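Long-range contact in esterase A (Caulobacter crescentus, PDB 5GKV), which probably hydrolyses ester bonds, as a penicillin-binding protein homologue of the beta-lactamase family: residues Q124-P136 against M157-P171. Residues are numbered along the deposited sequence; the frame is centred on the assembly and turned at random.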
# COMPACT_ATOMS: atom_id res chain seq x y z
N GLN A 124 14.48 9.57 2.52
CA GLN A 124 13.76 10.82 2.25
C GLN A 124 12.75 10.63 1.13
O GLN A 124 11.61 11.11 1.22
CB GLN A 124 14.77 11.94 1.90
CG GLN A 124 15.45 12.51 3.14
CD GLN A 124 16.73 13.27 2.85
OE1 GLN A 124 17.08 13.51 1.69
NE2 GLN A 124 17.45 13.64 3.89
N ALA A 125 13.15 9.91 0.07
CA ALA A 125 12.24 9.63 -1.04
C ALA A 125 11.05 8.80 -0.59
O ALA A 125 9.91 9.07 -0.99
CB ALA A 125 12.98 8.89 -2.16
N LEU A 126 11.30 7.78 0.22
CA LEU A 126 10.24 6.86 0.61
C LEU A 126 9.30 7.44 1.65
O LEU A 126 8.18 6.94 1.80
CB LEU A 126 10.83 5.54 1.13
CG LEU A 126 11.57 4.71 0.07
CD1 LEU A 126 12.14 3.46 0.72
CD2 LEU A 126 10.64 4.36 -1.08
N SER A 127 9.70 8.51 2.35
CA SER A 127 8.83 9.19 3.29
C SER A 127 8.22 10.48 2.71
O SER A 127 7.76 11.34 3.46
CB SER A 127 9.57 9.48 4.60
OG SER A 127 10.75 10.24 4.38
N HIS A 128 8.20 10.60 1.38
CA HIS A 128 7.46 11.64 0.68
C HIS A 128 8.04 13.02 0.95
O HIS A 128 7.32 14.02 0.96
CB HIS A 128 5.96 11.56 1.02
CG HIS A 128 5.39 10.19 0.78
ND1 HIS A 128 5.02 9.75 -0.48
CD2 HIS A 128 5.23 9.13 1.61
CE1 HIS A 128 4.62 8.49 -0.41
NE2 HIS A 128 4.74 8.08 0.85
N GLN A 129 9.36 13.09 1.13
CA GLN A 129 10.03 14.36 1.40
C GLN A 129 10.67 14.98 0.16
O GLN A 129 11.03 16.17 0.21
CB GLN A 129 11.12 14.16 2.46
CG GLN A 129 10.58 13.76 3.80
CD GLN A 129 11.68 13.76 4.83
OE1 GLN A 129 12.23 14.81 5.14
NE2 GLN A 129 12.02 12.59 5.34
N ALA A 130 10.83 14.22 -0.93
CA ALA A 130 11.66 14.65 -2.05
C ALA A 130 10.96 15.62 -3.00
O ALA A 130 11.55 15.97 -4.03
CB ALA A 130 12.16 13.44 -2.84
N GLY A 131 9.72 16.03 -2.72
CA GLY A 131 9.12 17.10 -3.49
C GLY A 131 8.64 16.74 -4.87
O GLY A 131 8.42 17.63 -5.68
N LEU A 132 8.44 15.45 -5.15
CA LEU A 132 8.04 15.00 -6.48
C LEU A 132 6.62 14.42 -6.46
O LEU A 132 6.33 13.43 -7.15
CB LEU A 132 9.04 13.97 -7.00
CG LEU A 132 10.52 14.38 -6.88
CD1 LEU A 132 11.46 13.26 -7.36
CD2 LEU A 132 10.81 15.69 -7.63
N SER A 133 5.72 15.06 -5.70
CA SER A 133 4.40 14.51 -5.42
C SER A 133 3.60 14.24 -6.69
O SER A 133 2.81 13.29 -6.75
CB SER A 133 3.64 15.46 -4.49
OG SER A 133 4.42 15.74 -3.33
N GLY A 134 3.79 15.06 -7.71
CA GLY A 134 3.22 14.85 -9.03
C GLY A 134 3.96 15.75 -9.99
O GLY A 134 4.82 16.54 -9.60
N PHE A 135 3.65 15.59 -11.27
CA PHE A 135 4.20 16.47 -12.29
C PHE A 135 3.38 17.75 -12.36
O PHE A 135 2.18 17.69 -12.65
CB PHE A 135 4.23 15.78 -13.64
CG PHE A 135 5.05 14.49 -13.67
CD1 PHE A 135 6.40 14.50 -13.37
CD2 PHE A 135 4.46 13.28 -14.03
CE1 PHE A 135 7.16 13.32 -13.41
CE2 PHE A 135 5.20 12.09 -14.07
CZ PHE A 135 6.55 12.12 -13.76
N PRO A 136 3.96 18.93 -12.09
CA PRO A 136 3.17 20.18 -12.18
C PRO A 136 2.95 20.65 -13.61
O PRO A 136 1.99 21.39 -13.86
CB PRO A 136 4.02 21.19 -11.40
CG PRO A 136 5.42 20.73 -11.67
CD PRO A 136 5.36 19.20 -11.69
N MET A 157 13.13 16.32 -12.64
CA MET A 157 12.21 17.28 -12.06
C MET A 157 12.81 18.01 -10.85
O MET A 157 13.52 17.42 -10.03
CB MET A 157 10.92 16.58 -11.66
CG MET A 157 9.95 17.46 -10.87
SD MET A 157 8.42 16.59 -10.54
CE MET A 157 7.73 17.71 -9.30
N ALA A 158 12.52 19.32 -10.76
CA ALA A 158 12.87 20.11 -9.59
C ALA A 158 11.83 19.90 -8.48
O ALA A 158 10.64 19.86 -8.76
CB ALA A 158 12.93 21.59 -9.96
N PRO A 159 12.27 19.75 -7.23
CA PRO A 159 11.33 19.49 -6.13
C PRO A 159 10.37 20.64 -5.90
O PRO A 159 10.72 21.81 -6.01
CB PRO A 159 12.24 19.30 -4.91
CG PRO A 159 13.60 19.01 -5.47
CD PRO A 159 13.68 19.66 -6.81
N LEU A 160 9.15 20.28 -5.51
CA LEU A 160 8.09 21.25 -5.25
C LEU A 160 8.14 21.84 -3.85
O LEU A 160 7.37 22.76 -3.56
CB LEU A 160 6.72 20.59 -5.47
CG LEU A 160 6.39 20.16 -6.90
CD1 LEU A 160 5.32 19.06 -6.88
CD2 LEU A 160 5.90 21.36 -7.69
N PHE A 161 8.97 21.31 -2.96
CA PHE A 161 9.07 21.78 -1.58
C PHE A 161 10.36 21.22 -0.96
O PHE A 161 10.96 20.29 -1.52
CB PHE A 161 7.82 21.38 -0.75
CG PHE A 161 7.45 19.91 -0.84
CD1 PHE A 161 8.03 18.99 0.02
CD2 PHE A 161 6.51 19.48 -1.75
CE1 PHE A 161 7.67 17.62 -0.04
CE2 PHE A 161 6.13 18.12 -1.84
CZ PHE A 161 6.71 17.20 -0.98
N PRO A 162 10.81 21.78 0.15
CA PRO A 162 12.13 21.42 0.67
C PRO A 162 12.11 20.10 1.42
O PRO A 162 11.09 19.69 1.99
CB PRO A 162 12.47 22.57 1.64
CG PRO A 162 11.51 23.65 1.34
CD PRO A 162 10.28 22.99 0.83
N ILE A 163 13.27 19.43 1.39
CA ILE A 163 13.50 18.29 2.27
C ILE A 163 13.33 18.72 3.72
O ILE A 163 13.75 19.82 4.11
CB ILE A 163 14.91 17.71 2.05
CG1 ILE A 163 15.08 17.13 0.63
CG2 ILE A 163 15.21 16.67 3.11
CD1 ILE A 163 14.43 15.75 0.45
N GLY A 164 12.71 17.85 4.52
CA GLY A 164 12.59 18.08 5.96
C GLY A 164 11.70 19.25 6.33
O GLY A 164 11.90 19.86 7.39
N SER A 165 10.74 19.60 5.48
CA SER A 165 9.79 20.64 5.82
C SER A 165 8.49 19.96 6.24
O SER A 165 8.24 19.78 7.43
CB SER A 165 9.58 21.60 4.64
OG SER A 165 9.16 20.94 3.45
N ALA A 166 7.68 19.57 5.26
CA ALA A 166 6.53 18.71 5.50
C ALA A 166 6.51 17.63 4.43
O ALA A 166 6.94 17.86 3.29
CB ALA A 166 5.21 19.50 5.51
N SER A 167 6.05 16.44 4.80
CA SER A 167 5.84 15.42 3.78
C SER A 167 4.73 15.87 2.83
O SER A 167 3.82 16.62 3.21
CB SER A 167 5.48 14.07 4.42
OG SER A 167 4.30 14.18 5.20
N GLY A 168 4.86 15.48 1.57
CA GLY A 168 3.83 15.73 0.58
C GLY A 168 3.59 14.46 -0.21
O GLY A 168 4.30 14.17 -1.18
N TYR A 169 2.60 13.70 0.22
CA TYR A 169 2.36 12.36 -0.28
C TYR A 169 2.42 12.29 -1.80
O TYR A 169 1.82 13.11 -2.49
CB TYR A 169 1.00 11.90 0.23
CG TYR A 169 0.58 10.52 -0.22
CD1 TYR A 169 1.25 9.39 0.23
CD2 TYR A 169 -0.52 10.34 -1.05
CE1 TYR A 169 0.84 8.10 -0.16
CE2 TYR A 169 -0.94 9.07 -1.44
CZ TYR A 169 -0.25 7.97 -0.99
OH TYR A 169 -0.68 6.72 -1.37
N HIS A 170 3.19 11.33 -2.32
CA HIS A 170 3.39 11.05 -3.73
C HIS A 170 2.47 9.89 -4.14
O HIS A 170 2.90 8.74 -4.05
CB HIS A 170 4.83 10.63 -4.03
CG HIS A 170 5.87 11.69 -3.76
ND1 HIS A 170 5.83 12.55 -2.68
CD2 HIS A 170 7.03 11.97 -4.42
CE1 HIS A 170 6.90 13.33 -2.70
NE2 HIS A 170 7.64 12.99 -3.74
N PRO A 171 1.23 10.13 -4.59
CA PRO A 171 0.31 8.99 -4.76
C PRO A 171 0.69 8.04 -5.90
O PRO A 171 0.45 6.84 -5.78
CB PRO A 171 -1.05 9.66 -5.03
CG PRO A 171 -0.71 11.01 -5.57
CD PRO A 171 0.57 11.42 -4.88
O HOH W 1 12.32 18.02 -1.53
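His128 grips 168-170 at two points: its O accepts a nearly straight hydrogen bond from Gly168 N (2.9 Å), and its ring ND1 takes one from His170 N (3.0 Å), although that donor stands 37° out of the ring plane. Further along, Leu160 N bonds to Gly131 O at 2.8 Å, in the carbonyl plane on a lone pair. Ser133 OG gives its proton to Gly168 O (2.7 Å), arriving from above the carbonyl plane. A bridging water donates to both Gln129 O and Phe161 O. At the turn 162-165, Gln129 OE1 receives a weak bond from Gly164 N, while Gln129 NE2 bonds Ser127 OG, itself bonded to Glu123 O.

The rings pack among these bonds. Phe161 CG stands between its backbone N and carbonyl carbon (chi1 51°), which turns the ring in over Gly131 CA, a CH-pi contact. Ser133 CA sits likewise over the face of His170. Tyr169 CD1 covers one face of His128 off-centre, the planes inclined at 46°.

At the apolar end Met157 and Leu160 pack on 132-136. Met157, fully extended, slides past Leu132, brings SD obliquely beside the Phe135 ring as a Met-aromatic contact, and meets Pro136 CD with CE; Leu160 CD2 touches Pro136 CG.

Tyr169 lies against Ser80 and its OH bonds Lys83, probably the family's Ser-x-x-Lys motif, consistent with an active-site tyrosine. Helix 122-126 ends in a Schellman motif with His128 as C-prime and runs on into 127-136, while 157-171 links helices 147-156 and 173-186. Leu132 packs on both of those, Ser133 and Phe161 on helix 235-241.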